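Local coordinates for protein glycoside hydrolase (Streptococcus pneumoniae serotype 4, PDB 6ORH) that probably hydrolyses alpha-L-fucosyl linkages as a family 29 glycoside hydrolase and contributes to the breakdown of host carbohydrate antigens, at residues G42-E47 / T89-K94; Q225-D230 / L238-H243; E277-Y282 / A316-E321. The protein carries 2 engineered substitutions. All blocks are in the same frame, centred on the assembly; numbering follows the deposited sequence. Where two conformers were deposited one is given.

All three contacts fall within the TIM-barrel-type alpha-L-fucosidase region, follow one another along the chain and do not touch. Contact 1 joins two loops far out on one side, its centre about 37 Å from that of contact 2 and about 39 Å from that of contact 3. Contacts 2 and 3 are closer neighbours, with nearest atoms about 12 Å apart. Neither of the first two belongs to the glycan pocket, yet both lie in its wider surroundings: the side chain of Glu44 is about 12 Å from a bound fucose and that of Tyr240 about 11 Å from one. Contact 3 is helix packing on the outside of the barrel, away from the annotated sites.

Contact 1. Residues G42-E47 / T89-K94; sequences GQEDPE and TDYSVK
Tyr91 reaches across from the loop 89-94 and sets its hydroxyl against the backbone of the loop 42-47. OH donates to the carbonyl O of Glu44 at 2.8 Å, with the acceptor lying in the plane of the ring at its edge and the donor tilted 22° from the carbonyl plane. With CG anti to the backbone N (chi1 -164°), the phenol extends away from an inverse gamma turn centred on Tyr91. This hydroxyl end is the tight part. Gly42 O lies 3.3 Å from Tyr91 OH, oblique to the ring and not counted as a hydrogen bond, and Glu44 CB lies 3.6 Å from the same oxygen. A water gives one hydrogen to Tyr91 OH (2.7 Å) and the other to Glu44 OE1 (2.9 Å), so the hydroxyl is held as donor and acceptor at once. The carboxylate is itself pinned: its chain bends at chi2 (78°), OE1 takes the backbone N of Gly42 on the syn side at 2.9 Å, and OE2 is bound by Thr41 N and Gln37 NE2. Beyond the two loops, the Tyr91 ring stacks with His130 and meets Phe81 edge-to-face.

The looser side runs through Pro46, whose CG touches Tyr91 CE1 at 3.8 Å, the proline crossing the phenol at about a right angle. On both sides of Pro46 in the sequence, the exposed Asp45 and Glu47 make no contact with the loop 89-94, although Asp45 OD1 shapes the local chain by an Asx turn to Glu47 N.

The chemistry is that of a buried tyrosine used as a polar pin between two loops. One direct bond and one water bridge satisfy its hydroxyl, while the three backbone and amide N-H groups around Glu44 would be expected to favour the ionised carboxylate.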
ATOM      1  N   GLY A  42      21.949  31.255   3.723  1.00 19.74           N
ATOM      2  CA  GLY A  42      22.621  31.918   4.826  1.00 19.44           C
ATOM      3  C   GLY A  42      23.011  33.342   4.438  1.00 20.55           C
ATOM      4  O   GLY A  42      23.626  34.061   5.235  1.00 22.19           O
ATOM      5  N   GLN A  43      22.669  33.722   3.198  1.00 20.21           N
ATOM      6  CA  GLN A  43      22.884  35.082   2.707  1.00 22.34           C
ATOM      7  C   GLN A  43      21.627  35.941   2.843  1.00 22.18           C
ATOM      8  O   GLN A  43      21.633  37.115   2.466  1.00 21.61           O
ATOM      9  CB  GLN A  43      23.334  35.097   1.238  1.00 24.01           C
ATOM     10  CG  GLN A  43      24.669  34.411   1.020  1.00 29.69           C
ATOM     11  CD  GLN A  43      25.330  34.794  -0.282  1.00 39.27           C
ATOM     12  OE1 GLN A  43      24.667  35.152  -1.258  1.00 46.19           O
ATOM     13  NE2 GLN A  43      26.654  34.742  -0.299  1.00 41.57           N
ATOM     14  N   GLU A  44      20.535  35.366   3.361  1.00 19.69           N
ATOM     15  CA  GLU A  44      19.297  36.101   3.542  1.00 21.59           C
ATOM     16  C   GLU A  44      19.520  37.272   4.498  1.00 20.73           C
ATOM     17  O   GLU A  44      20.263  37.154   5.475  1.00 22.98           O
ATOM     18  CB  GLU A  44      18.201  35.179   4.092  1.00 19.02           C
ATOM     19  CG  GLU A  44      17.725  34.142   3.082  1.00 20.22           C
ATOM     20  CD  GLU A  44      18.663  32.955   2.898  1.00 19.36           C
ATOM     21  OE1 GLU A  44      19.474  32.703   3.793  1.00 19.96           O
ATOM     22  OE2 GLU A  44      18.577  32.306   1.853  1.00 20.98           O
ATOM     23  N   ASP A  45      18.819  38.368   4.206  1.00 20.60           N
ATOM     24  CA  ASP A  45      18.966  39.616   4.930  1.00 23.43           C
ATOM     25  C   ASP A  45      18.026  39.594   6.136  1.00 21.87           C
ATOM     26  O   ASP A  45      16.814  39.560   5.945  1.00 22.10           O
ATOM     27  CB  ASP A  45      18.670  40.795   3.996  1.00 25.01           C
ATOM     28  CG  ASP A  45      18.803  42.153   4.662  1.00 27.53           C
ATOM     29  OD1 ASP A  45      19.080  42.195   5.880  1.00 24.26           O
ATOM     30  OD2 ASP A  45      18.647  43.160   3.952  1.00 29.51           O
ATOM     31  N   PRO A  46      18.543  39.635   7.388  1.00 21.87           N
ATOM     32  CA  PRO A  46      17.687  39.677   8.581  1.00 22.19           C
ATOM     33  C   PRO A  46      16.656  40.801   8.583  1.00 23.01           C
ATOM     34  O   PRO A  46      15.633  40.692   9.253  1.00 21.51           O
ATOM     35  CB  PRO A  46      18.675  39.792   9.749  1.00 21.66           C
ATOM     36  CG  PRO A  46      19.952  39.127   9.215  1.00 24.42           C
ATOM     37  CD  PRO A  46      19.974  39.562   7.758  1.00 23.43           C
ATOM     38  N   GLU A  47      16.901  41.878   7.821  0.50 23.14           N
ATOM     39  CA  GLU A  47      15.939  42.976   7.802  0.50 25.09           C
ATOM     40  C   GLU A  47      14.612  42.543   7.170  0.50 25.31           C
ATOM     41  O   GLU A  47      13.579  43.161   7.430  0.50 25.32           O
ATOM     42  CB  GLU A  47      16.515  44.235   7.141  0.50 26.01           C
ATOM     43  CG  GLU A  47      17.861  44.654   7.703  0.50 27.74           C
ATOM     44  CD  GLU A  47      17.865  45.464   8.993  0.50 27.89           C
ATOM     45  OE1 GLU A  47      16.774  45.831   9.475  0.50 27.22           O
ATOM     46  OE2 GLU A  47      18.968  45.723   9.518  0.50 28.24           O
ATOM     47  N   THR A  89      25.743  33.176  18.028  1.00 18.55           N
ATOM     48  CA  THR A  89      25.926  33.753  16.704  1.00 18.20           C
ATOM     49  C   THR A  89      25.248  35.114  16.663  1.00 18.96           C
ATOM     50  O   THR A  89      24.302  35.348  17.408  1.00 19.77           O
ATOM     51  CB  THR A  89      25.387  32.853  15.585  1.00 17.45           C
ATOM     52  OG1 THR A  89      25.601  33.569  14.363  1.00 17.78           O
ATOM     53  CG2 THR A  89      23.888  32.629  15.679  1.00 16.32           C
ATOM     54  N   ASP A  90      25.707  35.994  15.758  1.00 20.82           N
ATOM     55  CA  ASP A  90      24.977  37.224  15.502  1.00 22.53           C
ATOM     56  C   ASP A  90      23.867  37.022  14.472  1.00 20.98           C
ATOM     57  O   ASP A  90      23.104  37.946  14.210  1.00 22.25           O
ATOM     58  CB  ASP A  90      25.902  38.339  15.000  1.00 28.68           C
ATOM     59  CG  ASP A  90      26.909  38.820  16.026  1.00 34.64           C
ATOM     60  OD1 ASP A  90      26.606  38.756  17.246  1.00 36.47           O
ATOM     61  OD2 ASP A  90      27.990  39.272  15.588  1.00 37.50           O
ATOM     62  N   TYR A  91      23.804  35.846  13.834  1.00 18.90           N
ATOM     63  CA  TYR A  91      22.824  35.647  12.771  1.00 17.16           C
ATOM     64  C   TYR A  91      21.513  35.129  13.360  1.00 17.06           C
ATOM     65  O   TYR A  91      21.199  33.944  13.258  1.00 16.31           O
ATOM     66  CB  TYR A  91      23.367  34.713  11.686  1.00 17.11           C
ATOM     67  CG  TYR A  91      22.627  34.721  10.370  1.00 18.09           C
ATOM     68  CD1 TYR A  91      22.404  35.907   9.677  1.00 18.56           C
ATOM     69  CD2 TYR A  91      22.202  33.540   9.779  1.00 16.48           C
ATOM     70  CE1 TYR A  91      21.788  35.908   8.432  1.00 19.30           C
ATOM     71  CE2 TYR A  91      21.571  33.529   8.543  1.00 16.97           C
ATOM     72  CZ  TYR A  91      21.338  34.720   7.878  1.00 19.20           C
ATOM     73  OH  TYR A  91      20.737  34.709   6.657  1.00 21.68           O
ATOM     74  N   SER A  92      20.766  36.037  13.984  1.00 16.81           N
ATOM     75  CA  SER A  92      19.580  35.660  14.744  1.00 16.26           C
ATOM     76  C   SER A  92      18.573  36.806  14.709  1.00 17.74           C
ATOM     77  O   SER A  92      18.809  37.874  14.137  1.00 16.57           O
ATOM     78  CB  SER A  92      19.968  35.338  16.170  1.00 17.33           C
ATOM     79  OG  SER A  92      20.051  36.562  16.911  1.00 18.64           O
ATOM     80  N   VAL A  93      17.421  36.557  15.329  1.00 17.30           N
ATOM     81  CA  VAL A  93      16.374  37.549  15.482  1.00 16.81           C
ATOM     82  C   VAL A  93      16.884  38.820  16.161  1.00 17.90           C
ATOM     83  O   VAL A  93      16.218  39.837  16.032  1.00 18.39           O
ATOM     84  CB  VAL A  93      15.178  36.948  16.243  1.00 17.39           C
ATOM     85  CG1 VAL A  93      14.345  36.070  15.305  1.00 16.67           C
ATOM     86  CG2 VAL A  93      15.593  36.216  17.516  1.00 17.16           C
ATOM     87  N   LYS A  94      18.014  38.746  16.866  1.00 18.19           N
ATOM     88  CA  LYS A  94      18.556  39.939  17.523  1.00 19.27           C
ATOM     89  C   LYS A  94      18.817  41.060  16.518  1.00 20.45           C
ATOM     90  O   LYS A  94      18.735  42.238  16.881  1.00 21.71           O
ATOM     91  CB  LYS A  94      19.886  39.657  18.217  1.00 22.56           C
ATOM     92  CG  LYS A  94      19.817  38.926  19.547  1.00 24.96           C
ATOM     93  CD  LYS A  94      21.155  39.006  20.280  1.00 28.45           C
ATOM     94  CE  LYS A  94      21.104  38.354  21.647  1.00 31.56           C
ATOM     95  NZ  LYS A  94      22.417  38.419  22.342  1.00 35.66           N
TER
HETATM   96  O   HOH W   1      18.759  32.909   6.602  1.00 23.81           O

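Contact 2. Residues Q225-D230 / L238-H243; sequences QKVNPD and LNYLQH
The Tyr240 ring is met at its hydroxyl edge, near the ring plane, by the backbone N of Asn228, and obliquely by CG1 of Val227. On the same helix the imidazole of His243 carries Gln242 CG over one face, offset toward the rim, and also meets the ring of His411 of the second subunit, the two planes at about 60°. Across the contact, however, Tyr240 does the work. Its CG is anti to the backbone N (chi1 -172°), which sends the phenol from helix 238-243 out to the short strand 226-227 and the turn that follows.

Asn228 N donates to Tyr240 OH at 2.8 Å in a nearly straight bond, 176° at the hydrogen. Asp245 OD2 forms a second hydrogen bond with this hydroxyl, so the phenol oxygen is gripped by a backbone amide and a carboxylate. A backbone hydrogen bond also joins Asp245 to Lys226, so the carboxylate comes from a residue paired with the strand. Apolar packing flanks the polar tip: Val227 CG1 lies 3.8 Å from Tyr240 CE2, with Val227 CB at 3.9 Å from the same carbon, the two side chains meeting at a slant. Asn228 CB stands 3.6 Å from Tyr240 OH, but its amide turns away along its own segment, where OD1 accepts from Asp230 N at 3.0 Å. This Asx turn leads the chain from the strand into the 3-10 segment beginning at Pro229.

Strand 226-227 pairs antiparallel with strand 250-259 of the barrel sheet. While Leu238, Asn239, Gln242 and His243 of the helix meet the second subunit, its tyrosine accepts the backbone N-H just after strand 226-227, in the connection between strands 209-211 and 250-259 of a TIM-barrel-type domain.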
ATOM      1  N   GLN A 225       8.328  -1.435  14.359  1.00 10.18           N
ATOM      2  CA  GLN A 225       8.849  -0.252  15.043  1.00 10.16           C
ATOM      3  C   GLN A 225      10.140  -0.629  15.767  1.00 10.72           C
ATOM      4  O   GLN A 225      10.233  -0.552  16.994  1.00 11.41           O
ATOM      5  CB  GLN A 225       7.789   0.307  16.009  1.00 11.14           C
ATOM      6  CG  GLN A 225       6.569   0.855  15.284  1.00 11.32           C
ATOM      7  CD  GLN A 225       6.798   2.200  14.633  1.00 11.28           C
ATOM      8  OE1 GLN A 225       7.770   2.436  13.909  1.00 11.50           O
ATOM      9  NE2 GLN A 225       5.881   3.135  14.879  1.00 12.06           N
ATOM     10  N   LYS A 226      11.125  -1.061  14.981  1.00 10.94           N
ATOM     11  CA  LYS A 226      12.412  -1.526  15.512  1.00 10.66           C
ATOM     12  C   LYS A 226      13.383  -1.592  14.332  1.00 10.73           C
ATOM     13  O   LYS A 226      12.961  -1.874  13.202  1.00 10.99           O
ATOM     14  CB  LYS A 226      12.288  -2.896  16.225  1.00 10.66           C
ATOM     15  CG  LYS A 226      11.635  -4.029  15.439  1.00 10.82           C
ATOM     16  CD  LYS A 226      11.672  -5.345  16.248  1.00 10.88           C
ATOM     17  CE  LYS A 226      10.988  -6.500  15.538  1.00 11.31           C
ATOM     18  NZ  LYS A 226      11.104  -7.775  16.322  1.00 12.40           N
ATOM     19  N   VAL A 227      14.675  -1.374  14.624  1.00 10.91           N
ATOM     20  CA  VAL A 227      15.741  -1.411  13.620  1.00 11.22           C
ATOM     21  C   VAL A 227      17.024  -1.825  14.323  1.00 11.02           C
ATOM     22  O   VAL A 227      17.086  -1.833  15.532  1.00 12.24           O
ATOM     23  CB  VAL A 227      15.956  -0.021  12.981  1.00 12.13           C
ATOM     24  CG1 VAL A 227      14.809   0.401  12.053  1.00 13.55           C
ATOM     25  CG2 VAL A 227      16.291   1.058  14.000  1.00 13.21           C
ATOM     26  N   ASN A 228      18.056  -2.137  13.523  1.00 12.40           N
ATOM     27  CA  ASN A 228      19.419  -2.267  13.989  1.00 13.66           C
ATOM     28  C   ASN A 228      20.140  -0.962  13.652  1.00 12.96           C
ATOM     29  O   ASN A 228      20.148  -0.569  12.487  1.00 13.73           O
ATOM     30  CB  ASN A 228      20.043  -3.466  13.274  1.00 13.53           C
ATOM     31  CG  ASN A 228      21.441  -3.738  13.783  1.00 16.58           C
ATOM     32  OD1 ASN A 228      22.164  -2.807  14.139  1.00 16.05           O
ATOM     33  ND2 ASN A 228      21.822  -5.013  13.829  1.00 16.70           N
ATOM     34  N   PRO A 229      20.688  -0.233  14.650  1.00 13.87           N
ATOM     35  CA  PRO A 229      21.278   1.082  14.410  1.00 15.52           C
ATOM     36  C   PRO A 229      22.404   1.026  13.382  1.00 15.40           C
ATOM     37  O   PRO A 229      22.673   2.013  12.704  1.00 15.51           O
ATOM     38  CB  PRO A 229      21.846   1.545  15.757  1.00 17.49           C
ATOM     39  CG  PRO A 229      21.113   0.705  16.785  1.00 17.42           C
ATOM     40  CD  PRO A 229      20.699  -0.572  16.084  1.00 14.71           C
ATOM     41  N   ASP A 230      23.054  -0.136  13.245  1.00 14.58           N
ATOM     42  CA  ASP A 230      24.146  -0.243  12.296  1.00 15.95           C
ATOM     43  C   ASP A 230      23.688  -0.258  10.843  1.00 16.61           C
ATOM     44  O   ASP A 230      24.532  -0.181   9.928  1.00 18.66           O
ATOM     45  CB  ASP A 230      24.993  -1.482  12.629  1.00 17.44           C
ATOM     46  CG  ASP A 230      25.966  -1.250  13.771  1.00 21.87           C
ATOM     47  OD1 ASP A 230      26.097  -0.091  14.233  1.00 27.42           O
ATOM     48  OD2 ASP A 230      26.652  -2.217  14.157  1.00 25.70           O
ATOM     49  N   LEU A 238      15.710   3.378   2.038  1.00 12.80           N
ATOM     50  CA  LEU A 238      14.377   3.934   2.253  1.00 12.75           C
ATOM     51  C   LEU A 238      13.400   2.835   2.690  1.00 12.60           C
ATOM     52  O   LEU A 238      12.582   3.071   3.589  1.00 12.94           O
ATOM     53  CB  LEU A 238      13.859   4.654   1.003  1.00 13.17           C
ATOM     54  CG  LEU A 238      14.683   5.858   0.546  1.00 13.75           C
ATOM     55  CD1 LEU A 238      14.089   6.420  -0.743  1.00 13.20           C
ATOM     56  CD2 LEU A 238      14.759   6.922   1.638  1.00 13.73           C
ATOM     57  N   ASN A 239      13.475   1.638   2.079  1.00 12.15           N
ATOM     58  CA  ASN A 239      12.525   0.609   2.488  1.00 12.50           C
ATOM     59  C   ASN A 239      12.830   0.082   3.902  1.00 11.88           C
ATOM     60  O   ASN A 239      11.936  -0.452   4.570  1.00 12.28           O
ATOM     61  CB  ASN A 239      12.500  -0.526   1.462  1.00 13.47           C
ATOM     62  CG  ASN A 239      11.872  -0.131   0.138  1.00 15.37           C
ATOM     63  OD1 ASN A 239      11.215   0.901   0.043  1.00 18.41           O
ATOM     64  ND2 ASN A 239      12.003  -0.986  -0.863  1.00 15.05           N
ATOM     65  N   TYR A 240      14.085   0.174   4.346  1.00 10.60           N
ATOM     66  CA  TYR A 240      14.441  -0.237   5.703  1.00 11.33           C
ATOM     67  C   TYR A 240      13.778   0.717   6.701  1.00 10.67           C
ATOM     68  O   TYR A 240      13.193   0.322   7.703  1.00 10.87           O
ATOM     69  CB  TYR A 240      15.966  -0.305   5.843  1.00 12.06           C
ATOM     70  CG  TYR A 240      16.405  -0.906   7.157  1.00 12.01           C
ATOM     71  CD1 TYR A 240      16.316  -2.283   7.362  1.00 11.33           C
ATOM     72  CD2 TYR A 240      16.877  -0.106   8.199  1.00 11.56           C
ATOM     73  CE1 TYR A 240      16.765  -2.840   8.549  1.00 12.06           C
ATOM     74  CE2 TYR A 240      17.319  -0.657   9.402  1.00 11.63           C
ATOM     75  CZ  TYR A 240      17.253  -2.036   9.565  1.00 11.65           C
ATOM     76  OH  TYR A 240      17.646  -2.574  10.764  1.00 12.59           O
ATOM     77  N   LEU A 241      13.842   2.021   6.386  1.00 10.75           N
ATOM     78  CA  LEU A 241      13.191   3.010   7.230  1.00 10.54           C
ATOM     79  C   LEU A 241      11.676   2.814   7.234  1.00 10.28           C
ATOM     80  O   LEU A 241      11.043   2.904   8.275  1.00 10.60           O
ATOM     81  CB  LEU A 241      13.518   4.414   6.689  1.00 11.16           C
ATOM     82  CG  LEU A 241      14.994   4.795   6.808  1.00 12.37           C
ATOM     83  CD1 LEU A 241      15.193   6.170   6.169  1.00 12.36           C
ATOM     84  CD2 LEU A 241      15.448   4.782   8.267  1.00 11.59           C
ATOM     85  N   GLN A 242      11.106   2.507   6.076  1.00 10.38           N
ATOM     86  CA  GLN A 242       9.657   2.539   5.871  1.00 11.56           C
ATOM     87  C   GLN A 242       8.969   1.324   6.489  1.00 11.30           C
ATOM     88  O   GLN A 242       7.789   1.401   6.846  1.00 10.93           O
ATOM     89  CB  GLN A 242       9.435   2.633   4.361  1.00 13.49           C
ATOM     90  CG  GLN A 242       7.998   2.484   3.882  1.00 14.90           C
ATOM     91  CD  GLN A 242       7.953   2.705   2.378  1.00 15.85           C
ATOM     92  OE1 GLN A 242       8.053   3.842   1.906  1.00 17.04           O
ATOM     93  NE2 GLN A 242       7.827   1.629   1.606  1.00 16.30           N
ATOM     94  N   HIS A 243       9.704   0.201   6.593  1.00 10.93           N
ATOM     95  CA  HIS A 243       9.109  -1.042   7.084  1.00 11.22           C
ATOM     96  C   HIS A 243       9.722  -1.477   8.409  1.00 11.16           C
ATOM     97  O   HIS A 243       9.210  -2.410   9.038  1.00 11.08           O
ATOM     98  CB  HIS A 243       9.301  -2.188   6.076  1.00 11.26           C
ATOM     99  CG  HIS A 243       8.602  -1.944   4.791  1.00 11.60           C
ATOM    100  ND1 HIS A 243       7.238  -2.177   4.634  1.00 11.05           N
ATOM    101  CD2 HIS A 243       9.052  -1.508   3.579  1.00 12.03           C
ATOM    102  CE1 HIS A 243       6.853  -1.877   3.405  1.00 12.05           C
ATOM    103  NE2 HIS A 243       7.953  -1.436   2.738  1.00 12.58           N
TER

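Contact 3. Residues E277-Y282 / A316-E321; sequences ELVEIY and ATYRNE
Val279 sets its CG2 methyl squarely over the Tyr318 ring, 3.4 Å from the ring centroid and only 4° off the normal, a CH-pi contact. CG1, anti to the backbone N (chi1 163°), lies over the same face, above the CZ-OH end, 3.4 Å from Tyr318 OH. One turn on, the roles change sides: Arg319 of helix 306-322 lays its CD over one face of the Tyr282 ring, 3.9 Å from the centroid and 30° off the normal. Its nearest ring atom is CE1 of Tyr282, at 3.5 Å from Arg319 CD. No hydrogen bond crosses between the segments; aliphatic carbons against aromatic faces carry the contact.

In the next shell, Tyr282 OH is hydrogen-bonded to Tyr323 OH, which fixes the far end of that ring. The arginine chain bends at chi3, its guanidinium inclined to the Tyr282 plane; NH2 bonds Thr66 O, and the group makes a cation-pi contact with Phe315. Thr450 and Pro451, at the chain end, touch Tyr318. Behind helix 275-284, Leu278 and Ile281 pack on Leu294 and Leu292 of strand 292-295.

Helix 275-284 is the connection in a beta-alpha-beta crossover between the parallel neighbours 250-259 and 292-295, and helix 306-322 follows the second strand: two successive outer helices packed side by side, as in a TIM barrel.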
ATOM      1  N   GLU A 277      -7.230  13.781   1.006  1.00 17.79           N
ATOM      2  CA  GLU A 277      -5.794  13.503   1.003  1.00 18.63           C
ATOM      3  C   GLU A 277      -5.302  13.303   2.442  1.00 18.03           C
ATOM      4  O   GLU A 277      -4.527  12.370   2.713  1.00 15.88           O
ATOM      5  CB  GLU A 277      -5.025  14.598   0.267  1.00 18.05           C
ATOM      6  CG  GLU A 277      -5.125  14.486  -1.252  1.00 21.55           C
ATOM      7  CD  GLU A 277      -4.611  15.711  -1.996  1.00 23.95           C
ATOM      8  OE1 GLU A 277      -4.217  15.575  -3.181  1.00 25.78           O
ATOM      9  OE2 GLU A 277      -4.600  16.814  -1.397  1.00 23.58           O
ATOM     10  N   LEU A 278      -5.773  14.142   3.377  1.00 16.38           N
ATOM     11  CA  LEU A 278      -5.291  13.989   4.746  1.00 15.63           C
ATOM     12  C   LEU A 278      -5.784  12.687   5.354  1.00 16.61           C
ATOM     13  O   LEU A 278      -5.105  12.092   6.194  1.00 15.39           O
ATOM     14  CB  LEU A 278      -5.716  15.193   5.602  1.00 14.86           C
ATOM     15  CG  LEU A 278      -5.009  16.493   5.250  1.00 16.59           C
ATOM     16  CD1 LEU A 278      -5.651  17.652   6.028  1.00 16.56           C
ATOM     17  CD2 LEU A 278      -3.512  16.404   5.545  1.00 16.58           C
ATOM     18  N   VAL A 279      -7.002  12.268   4.973  1.00 17.03           N
ATOM     19  CA  VAL A 279      -7.574  11.036   5.484  1.00 16.34           C
ATOM     20  C   VAL A 279      -6.748   9.845   5.002  1.00 15.57           C
ATOM     21  O   VAL A 279      -6.492   8.937   5.789  1.00 16.35           O
ATOM     22  CB  VAL A 279      -9.082  10.918   5.136  1.00 17.27           C
ATOM     23  CG1 VAL A 279      -9.572   9.487   5.303  1.00 18.09           C
ATOM     24  CG2 VAL A 279      -9.905  11.849   6.024  1.00 18.31           C
ATOM     25  N   GLU A 280      -6.301   9.853   3.737  1.00 15.96           N
ATOM     26  CA  GLU A 280      -5.443   8.778   3.244  1.00 16.74           C
ATOM     27  C   GLU A 280      -4.142   8.730   4.042  1.00 17.19           C
ATOM     28  O   GLU A 280      -3.731   7.645   4.481  1.00 16.95           O
ATOM     29  CB  GLU A 280      -5.169   8.865   1.740  1.00 18.12           C
ATOM     30  CG  GLU A 280      -6.449   8.631   0.929  1.00 18.29           C
ATOM     31  CD  GLU A 280      -7.166   7.345   1.272  1.00 18.17           C
ATOM     32  OE1 GLU A 280      -8.310   7.411   1.746  1.00 19.81           O
ATOM     33  OE2 GLU A 280      -6.557   6.260   1.087  1.00 22.12           O
ATOM     34  N   ILE A 281      -3.527   9.912   4.241  1.00 14.77           N
ATOM     35  CA  ILE A 281      -2.319   9.998   5.055  1.00 14.15           C
ATOM     36  C   ILE A 281      -2.582   9.403   6.442  1.00 15.03           C
ATOM     37  O   ILE A 281      -1.758   8.647   6.973  1.00 15.21           O
ATOM     38  CB  ILE A 281      -1.821  11.461   5.087  1.00 13.64           C
ATOM     39  CG1 ILE A 281      -1.227  11.836   3.722  1.00 14.37           C
ATOM     40  CG2 ILE A 281      -0.816  11.657   6.226  1.00 13.74           C
ATOM     41  CD1 ILE A 281      -1.052  13.328   3.475  1.00 15.48           C
ATOM     42  N   TYR A 282      -3.711   9.783   7.064  1.00 13.72           N
ATOM     43  CA  TYR A 282      -4.014   9.348   8.415  1.00 13.63           C
ATOM     44  C   TYR A 282      -4.055   7.819   8.485  1.00 14.30           C
ATOM     45  O   TYR A 282      -3.430   7.213   9.365  1.00 14.29           O
ATOM     46  CB  TYR A 282      -5.342   9.975   8.858  1.00 13.35           C
ATOM     47  CG  TYR A 282      -5.705   9.664  10.284  1.00 12.47           C
ATOM     48  CD1 TYR A 282      -5.029  10.263  11.341  1.00 13.30           C
ATOM     49  CD2 TYR A 282      -6.710   8.758  10.585  1.00 13.25           C
ATOM     50  CE1 TYR A 282      -5.356   9.962  12.650  1.00 12.98           C
ATOM     51  CE2 TYR A 282      -7.072   8.470  11.889  1.00 13.45           C
ATOM     52  CZ  TYR A 282      -6.389   9.084  12.927  1.00 12.69           C
ATOM     53  OH  TYR A 282      -6.738   8.831  14.213  1.00 14.69           O
ATOM     54  N   ALA A 316     -10.104  17.282  12.135  1.00 16.81           N
ATOM     55  CA  ALA A 316     -10.455  16.918  13.491  1.00 16.27           C
ATOM     56  C   ALA A 316     -11.890  16.392  13.551  1.00 17.95           C
ATOM     57  O   ALA A 316     -12.162  15.418  14.248  1.00 17.40           O
ATOM     58  CB  ALA A 316     -10.229  18.092  14.436  1.00 16.39           C
ATOM     59  N   THR A 317     -12.803  17.055  12.826  1.00 18.09           N
ATOM     60  CA  THR A 317     -14.196  16.622  12.830  1.00 18.26           C
ATOM     61  C   THR A 317     -14.290  15.197  12.277  1.00 18.05           C
ATOM     62  O   THR A 317     -14.951  14.341  12.878  1.00 20.05           O
ATOM     63  CB  THR A 317     -15.057  17.620  12.037  1.00 20.34           C
ATOM     64  OG1 THR A 317     -15.061  18.833  12.798  1.00 21.20           O
ATOM     65  CG2 THR A 317     -16.484  17.146  11.850  1.00 20.87           C
ATOM     66  N   TYR A 318     -13.589  14.958  11.161  1.00 17.33           N
ATOM     67  CA  TYR A 318     -13.559  13.641  10.524  1.00 17.39           C
ATOM     68  C   TYR A 318     -13.184  12.576  11.560  1.00 18.79           C
ATOM     69  O   TYR A 318     -13.837  11.542  11.664  1.00 20.15           O
ATOM     70  CB  TYR A 318     -12.598  13.618   9.334  1.00 17.89           C
ATOM     71  CG  TYR A 318     -12.496  12.254   8.700  1.00 17.65           C
ATOM     72  CD1 TYR A 318     -11.621  11.306   9.198  1.00 18.11           C
ATOM     73  CD2 TYR A 318     -13.326  11.909   7.645  1.00 19.08           C
ATOM     74  CE1 TYR A 318     -11.573  10.032   8.653  1.00 18.66           C
ATOM     75  CE2 TYR A 318     -13.271  10.651   7.073  1.00 18.77           C
ATOM     76  CZ  TYR A 318     -12.390   9.713   7.581  1.00 20.73           C
ATOM     77  OH  TYR A 318     -12.350   8.450   7.054  1.00 19.22           O
ATOM     78  N   ARG A 319     -12.074  12.798  12.284  1.00 18.36           N
ATOM     79  CA  ARG A 319     -11.601  11.793  13.224  1.00 19.14           C
ATOM     80  C   ARG A 319     -12.598  11.622  14.360  1.00 19.73           C
ATOM     81  O   ARG A 319     -12.859  10.510  14.823  1.00 19.13           O
ATOM     82  CB  ARG A 319     -10.221  12.144  13.794  1.00 16.64           C
ATOM     83  CG  ARG A 319      -9.125  12.293  12.755  1.00 17.79           C
ATOM     84  CD  ARG A 319      -7.743  12.414  13.410  1.00 17.49           C
ATOM     85  NE  ARG A 319      -7.732  13.468  14.414  1.00 17.37           N
ATOM     86  CZ  ARG A 319      -7.470  14.746  14.182  1.00 15.15           C
ATOM     87  NH1 ARG A 319      -7.109  15.162  12.970  1.00 16.64           N
ATOM     88  NH2 ARG A 319      -7.555  15.591  15.208  1.00 15.65           N
ATOM     89  N   ASN A 320     -13.154  12.750  14.828  1.00 19.44           N
ATOM     90  CA  ASN A 320     -14.043  12.671  15.972  1.00 21.66           C
ATOM     91  C   ASN A 320     -15.267  11.835  15.583  1.00 20.79           C
ATOM     92  O   ASN A 320     -15.731  11.028  16.379  1.00 22.48           O
ATOM     93  CB  ASN A 320     -14.391  14.081  16.455  1.00 22.04           C
ATOM     94  CG  ASN A 320     -13.194  14.797  17.068  1.00 25.28           C
ATOM     95  OD1 ASN A 320     -12.102  14.239  17.244  1.00 27.94           O
ATOM     96  ND2 ASN A 320     -13.374  16.072  17.372  1.00 27.66           N
ATOM     97  N   GLU A 321     -15.736  12.011  14.344  1.00 22.00           N
ATOM     98  CA  GLU A 321     -16.889  11.264  13.846  1.00 23.85           C
ATOM     99  C   GLU A 321     -16.536   9.787  13.648  1.00 23.54           C
ATOM    100  O   GLU A 321     -17.330   8.910  14.002  1.00 24.63           O
ATOM    101  CB  GLU A 321     -17.454  11.900  12.580  1.00 27.12           C
ATOM    102  CG  GLU A 321     -18.050  13.283  12.817  1.00 31.84           C
ATOM    103  CD  GLU A 321     -19.256  13.365  13.744  1.00 38.36           C
ATOM    104  OE1 GLU A 321     -19.917  12.328  13.983  1.00 38.05           O
ATOM    105  OE2 GLU A 321     -19.536  14.480  14.226  1.00 46.97           O
TER